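Local coordinates for SusD family protein (Bacteroides uniformis, PDB 7KV1) that probably binds beta-glucans at the cell surface of a gut bacterium as a SusD-family glycan-binding protein, at residues 48-53 with 124-129; 166-171 with 190-195. All coordinates share one frame; numbering follows the deposited sequence.

Interaction 1 of 2, residues 48-53 with 124-129; sequences QEALIA and NDLLKY
Ala-50 and Leu-51 on helix 44-55 meet Leu-126 and Tyr-129 on helix 110-129, forming an antiparallel helix pair in the largely alpha-helical, TPR-related SusD fold. The short segments' axes approach to 9.3 Å at 162°, nearly antiparallel, and Ala-50, having only a methyl, lets its CA come within 5.8 Å of Leu-126 CA; no hydrogen bond joins the segments. The contact is apolar and small, burying 157 Å² in all.

Leu-126 reaches across with its CD2 branch. With CG trans to the backbone N (chi1 177°), this methyl is placed 4.0 Å from Ala-50 CB and 3.8 Å from the backbone Leu-51 N, so it fills the angle between two consecutive residues. Leu-51 adds only its CB to that apolar patch. Tyr-129, one helical turn on from Leu-126, approaches the same alanine differently: Ala-50 CB sits near the ring plane, at the edge carrying CD2 and CE2, so this alanine meets the edge of the Tyr-129 ring and not a face.

Farther out, Leu-126 also touches Ile-47 on helix 44-55 and Ala-148 on helix 138-162, while Leu-51 packs against Gln-147, making helix 138-162 a shared neighbour of the pair. Tyr-129 likewise rests on Ile-47. Over one face of its ring lies the carbonyl of its own helix, with Asp-125 O 3.2 Å above the plane of the Tyr-129 ring and offset toward the rim.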
loop_
_atom_site.group_PDB
_atom_site.type_symbol
_atom_site.label_atom_id
_atom_site.label_comp_id
_atom_site.label_asym_id
_atom_site.label_seq_id
_atom_site.Cartn_x
_atom_site.Cartn_y
_atom_site.Cartn_z
ATOM N N GLN A 48 23.367 11.294 -8.587
ATOM C CA GLN A 48 22.008 11.092 -9.164
ATOM C C GLN A 48 21.826 9.610 -9.521
ATOM O O GLN A 48 20.712 9.108 -9.338
ATOM C CB GLN A 48 21.757 11.987 -10.384
ATOM C CG GLN A 48 21.390 13.429 -10.050
ATOM C CD GLN A 48 20.394 13.979 -11.051
ATOM O OE1 GLN A 48 19.283 14.386 -10.704
ATOM N NE2 GLN A 48 20.767 13.953 -12.322
ATOM N N GLU A 49 22.870 8.926 -10.000
ATOM C CA GLU A 49 22.771 7.489 -10.357
ATOM C C GLU A 49 22.476 6.702 -9.081
ATOM O O GLU A 49 21.552 5.907 -9.102
ATOM C CB GLU A 49 24.031 6.970 -11.053
ATOM C CG GLU A 49 24.071 7.272 -12.545
ATOM C CD GLU A 49 25.474 7.298 -13.152
ATOM O OE1 GLU A 49 26.403 6.710 -12.539
ATOM O OE2 GLU A 49 25.644 7.930 -14.226
ATOM N N ALA A 50 23.234 6.947 -8.012
ATOM C CA ALA A 50 23.031 6.318 -6.691
ATOM C C ALA A 50 21.608 6.621 -6.159
ATOM O O ALA A 50 21.012 5.717 -5.548
ATOM C CB ALA A 50 24.098 6.784 -5.741
ATOM N N LEU A 51 21.075 7.831 -6.385
ATOM C CA LEU A 51 19.700 8.177 -5.954
ATOM C C LEU A 51 18.692 7.333 -6.744
ATOM O O LEU A 51 17.817 6.689 -6.094
ATOM C CB LEU A 51 19.442 9.671 -6.092
ATOM C CG LEU A 51 18.063 10.144 -5.627
ATOM C CD1 LEU A 51 17.791 9.785 -4.169
ATOM C CD2 LEU A 51 17.938 11.642 -5.820
ATOM N N ILE A 52 18.832 7.240 -8.066
ATOM C CA ILE A 52 17.967 6.347 -8.889
ATOM C C ILE A 52 18.051 4.917 -8.347
ATOM O O ILE A 52 16.989 4.238 -8.257
ATOM C CB ILE A 52 18.310 6.426 -10.390
ATOM C CG1 ILE A 52 17.927 7.786 -10.986
ATOM C CG2 ILE A 52 17.658 5.276 -11.158
ATOM C CD1 ILE A 52 16.538 8.280 -10.592
ATOM N N ALA A 53 19.255 4.459 -8.004
ATOM C CA ALA A 53 19.473 3.095 -7.480
ATOM C C ALA A 53 18.632 2.888 -6.201
ATOM O O ALA A 53 18.183 1.774 -5.999
ATOM C CB ALA A 53 20.948 2.861 -7.238
ATOM N N ASN A 124 21.299 4.437 2.577
ATOM C CA ASN A 124 22.438 4.701 3.500
ATOM C C ASN A 124 23.708 5.038 2.680
ATOM O O ASN A 124 24.460 5.976 3.060
ATOM C CB ASN A 124 22.698 3.529 4.454
ATOM C CG ASN A 124 21.568 3.216 5.424
ATOM O OD1 ASN A 124 20.722 4.050 5.721
ATOM N ND2 ASN A 124 21.576 2.018 5.982
ATOM N N ASP A 125 23.945 4.315 1.588
ATOM C CA ASP A 125 25.092 4.549 0.665
ATOM C C ASP A 125 25.017 5.955 0.066
ATOM O O ASP A 125 26.023 6.674 0.156
ATOM C CB ASP A 125 25.077 3.558 -0.490
ATOM C CG ASP A 125 25.612 2.189 -0.116
ATOM O OD1 ASP A 125 26.390 2.106 0.874
ATOM O OD2 ASP A 125 25.250 1.219 -0.825
ATOM N N LEU A 126 23.885 6.308 -0.555
ATOM C CA LEU A 126 23.652 7.664 -1.124
ATOM C C LEU A 126 23.985 8.691 -0.041
ATOM O O LEU A 126 24.728 9.637 -0.350
ATOM C CB LEU A 126 22.213 7.781 -1.642
ATOM C CG LEU A 126 21.753 9.132 -2.219
ATOM C CD1 LEU A 126 21.665 10.217 -1.160
ATOM C CD2 LEU A 126 22.626 9.597 -3.361
ATOM N N LEU A 127 23.514 8.502 1.197
ATOM C CA LEU A 127 23.750 9.485 2.276
ATOM C C LEU A 127 25.243 9.535 2.643
ATOM O O LEU A 127 25.713 10.629 2.931
ATOM C CB LEU A 127 22.852 9.171 3.477
ATOM C CG LEU A 127 21.370 9.397 3.182
ATOM C CD1 LEU A 127 20.470 8.599 4.111
ATOM C CD2 LEU A 127 21.026 10.880 3.236
ATOM N N LYS A 128 25.976 8.419 2.603
ATOM C CA LYS A 128 27.455 8.413 2.814
ATOM C C LYS A 128 28.122 9.267 1.725
ATOM O O LYS A 128 28.862 10.189 2.086
ATOM C CB LYS A 128 28.001 6.980 2.814
ATOM C CG LYS A 128 29.487 6.857 3.134
ATOM C CD LYS A 128 29.983 5.420 3.248
ATOM C CE LYS A 128 30.162 4.747 1.901
ATOM N NZ LYS A 128 30.738 3.388 2.044
ATOM N N TYR A 129 27.820 8.994 0.447
ATOM C CA TYR A 129 28.403 9.647 -0.754
ATOM C C TYR A 129 28.166 11.165 -0.749
ATOM O O TYR A 129 28.991 11.859 -1.389
ATOM C CB TYR A 129 27.849 9.105 -2.078
ATOM C CG TYR A 129 27.946 7.613 -2.301
ATOM C CD1 TYR A 129 28.836 6.823 -1.586
ATOM C CD2 TYR A 129 27.145 6.983 -3.246
ATOM C CE1 TYR A 129 28.903 5.451 -1.774
ATOM C CE2 TYR A 129 27.204 5.614 -3.452
ATOM C CZ TYR A 129 28.095 4.842 -2.719
ATOM O OH TYR A 129 28.167 3.489 -2.894
#

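Interaction 2 of 2, residues 166-171 with 190-195; sequences VPFYLE and AELIAE
The CA atoms of Phe-168 and Glu-191, the nearest pair across the two segments, are 8.8 Å apart, where an irregular, extended segment runs past helix 185-201; a gap this wide leaves the contact to side chains. The segment belongs to the loop after helix 138-162 in the helical, TPR-related SusD fold, and its aromatic residue bridges to the helix.

The Phe-168 ring does the touching from the loop side. Glu-191 comes over one face in a CH-pi contact, CG lying 4.3 Å from the centroid of the Phe-168 ring and 26° off its normal. Glu-191 CB is closer still to an individual ring atom, 3.5 Å from Phe-168 CZ. A bend at chi2 (-88°) lays the glutamate along the ring, bringing its CD to 3.7 Å from Phe-168 CE1 with the carboxylate inclined only 25° to the ring. Leu-192 uses a different side, its CD2 meeting the ring edge in plane. Replacing Phe-168 with an alanine would probably open a gap beside Leu-192 and leave the Glu-191 chain without the face it lies on.

Tyr-156 and Tyr-183 also meet this buried ring, and Leu-192 packs against Tyr-156 and Met-240. The glutamate is held from beyond the contact as well: Glu-191 OE2 is hydrogen-bonded to Tyr-183 OH.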
loop_
_atom_site.group_PDB
_atom_site.type_symbol
_atom_site.label_atom_id
_atom_site.label_comp_id
_atom_site.label_asym_id
_atom_site.label_seq_id
_atom_site.Cartn_x
_atom_site.Cartn_y
_atom_site.Cartn_z
ATOM N N VAL A 166 12.219 -5.507 14.044
ATOM C CA VAL A 166 13.185 -5.667 12.932
ATOM C C VAL A 166 14.512 -5.005 13.284
ATOM O O VAL A 166 14.550 -4.059 14.059
ATOM C CB VAL A 166 12.614 -5.104 11.625
ATOM C CG1 VAL A 166 11.356 -5.851 11.214
ATOM C CG2 VAL A 166 12.377 -3.593 11.737
ATOM N N PRO A 167 15.627 -5.513 12.720
ATOM C CA PRO A 167 16.909 -4.805 12.718
ATOM C C PRO A 167 16.738 -3.364 12.214
ATOM O O PRO A 167 16.074 -3.126 11.199
ATOM C CB PRO A 167 17.786 -5.608 11.750
ATOM C CG PRO A 167 17.200 -6.989 11.835
ATOM C CD PRO A 167 15.701 -6.774 11.967
ATOM N N PHE A 168 17.295 -2.434 12.969
ATOM C CA PHE A 168 17.182 -0.989 12.703
ATOM C C PHE A 168 18.580 -0.380 12.600
ATOM O O PHE A 168 19.306 -0.401 13.600
ATOM C CB PHE A 168 16.307 -0.334 13.778
ATOM C CG PHE A 168 15.864 1.022 13.315
ATOM C CD1 PHE A 168 16.661 2.125 13.517
ATOM C CD2 PHE A 168 14.749 1.145 12.508
ATOM C CE1 PHE A 168 16.282 3.365 13.034
ATOM C CE2 PHE A 168 14.385 2.378 12.017
ATOM C CZ PHE A 168 15.165 3.476 12.268
ATOM N N TYR A 169 18.947 0.126 11.424
ATOM C CA TYR A 169 20.236 0.831 11.214
ATOM C C TYR A 169 20.065 1.994 10.229
ATOM O O TYR A 169 19.381 1.827 9.177
ATOM C CB TYR A 169 21.327 -0.116 10.712
ATOM C CG TYR A 169 21.039 -0.930 9.479
ATOM C CD1 TYR A 169 20.272 -2.074 9.554
ATOM C CD2 TYR A 169 21.665 -0.645 8.272
ATOM C CE1 TYR A 169 20.101 -2.902 8.460
ATOM C CE2 TYR A 169 21.491 -1.450 7.158
ATOM C CZ TYR A 169 20.688 -2.579 7.249
ATOM O OH TYR A 169 20.486 -3.405 6.169
ATOM N N LEU A 170 20.729 3.116 10.522
ATOM C CA LEU A 170 20.765 4.304 9.625
ATOM C C LEU A 170 22.172 4.500 9.021
ATOM O O LEU A 170 22.367 5.517 8.336
ATOM C CB LEU A 170 20.305 5.515 10.435
ATOM C CG LEU A 170 18.894 5.436 11.008
ATOM C CD1 LEU A 170 18.553 6.710 11.772
ATOM C CD2 LEU A 170 17.844 5.156 9.927
ATOM N N GLU A 171 23.089 3.535 9.220
ATOM C CA GLU A 171 24.479 3.471 8.666
ATOM C C GLU A 171 24.717 2.021 8.233
ATOM O O GLU A 171 24.375 1.107 9.034
ATOM C CB GLU A 171 25.538 3.804 9.731
ATOM N N ALA A 190 9.058 4.784 17.050
ATOM C CA ALA A 190 9.613 5.999 17.695
ATOM C C ALA A 190 10.735 6.566 16.824
ATOM O O ALA A 190 10.750 7.805 16.559
ATOM C CB ALA A 190 10.105 5.678 19.099
ATOM N N GLU A 191 11.620 5.696 16.359
ATOM C CA GLU A 191 12.729 6.082 15.468
ATOM C C GLU A 191 12.215 6.621 14.135
ATOM O O GLU A 191 12.672 7.708 13.701
ATOM C CB GLU A 191 13.579 4.872 15.118
ATOM C CG GLU A 191 14.475 4.495 16.239
ATOM C CD GLU A 191 15.784 5.230 16.198
ATOM O OE1 GLU A 191 15.842 6.277 15.523
ATOM O OE2 GLU A 191 16.720 4.724 16.835
ATOM N N LEU A 192 11.391 5.842 13.460
ATOM C CA LEU A 192 10.937 6.174 12.092
ATOM C C LEU A 192 10.214 7.519 12.087
ATOM O O LEU A 192 10.469 8.309 11.167
ATOM C CB LEU A 192 9.979 5.109 11.573
ATOM C CG LEU A 192 10.603 3.929 10.863
ATOM C CD1 LEU A 192 9.528 3.212 10.059
ATOM C CD2 LEU A 192 11.761 4.385 9.974
ATOM N N ILE A 193 9.333 7.725 13.058
ATOM C CA ILE A 193 8.450 8.929 13.090
ATOM C C ILE A 193 9.310 10.149 13.447
ATOM O O ILE A 193 9.076 11.226 12.835
ATOM C CB ILE A 193 7.226 8.718 14.009
ATOM C CG1 ILE A 193 6.091 9.660 13.629
ATOM C CG2 ILE A 193 7.605 8.858 15.489
ATOM C CD1 ILE A 193 5.481 9.366 12.243
ATOM N N ALA A 194 10.352 9.985 14.269
ATOM C CA ALA A 194 11.363 11.041 14.553
ATOM C C ALA A 194 12.114 11.383 13.271
ATOM O O ALA A 194 12.232 12.569 12.964
ATOM C CB ALA A 194 12.336 10.653 15.660
ATOM N N GLU A 195 12.555 10.380 12.528
ATOM C CA GLU A 195 13.309 10.564 11.270
ATOM C C GLU A 195 12.401 11.306 10.276
ATOM O O GLU A 195 12.857 12.325 9.657
ATOM C CB GLU A 195 13.886 9.211 10.820
ATOM C CG GLU A 195 14.542 9.188 9.446
ATOM C CD GLU A 195 15.819 10.015 9.254
ATOM O OE1 GLU A 195 16.232 10.691 10.198
ATOM O OE2 GLU A 195 16.366 10.025 8.135
#

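Overall arrangement
Interactions 1 and 2 lie on the same side of the chain's centre, their centres about 18 Å apart, and follow one another in sequence. They nevertheless touch: Asn-124, on helix 110-129, packs its OD1 3.4 Å from Leu-170 O and its ND2 3.5 Å from Tyr-169 CD2 of the loop. Helix 138-162 lies against both. Its Arg-152 makes the link explicit, using NH1 for a hydrogen bond to Asn-124 OD1 and NH2 for a salt bridge to Glu-195 OE2. The pocket holding cobalt hexammine, lined by Leu-260, Arg-267 and Tyr-408 among others, draws on none of the four segments, so neither contact contributes directly to that site.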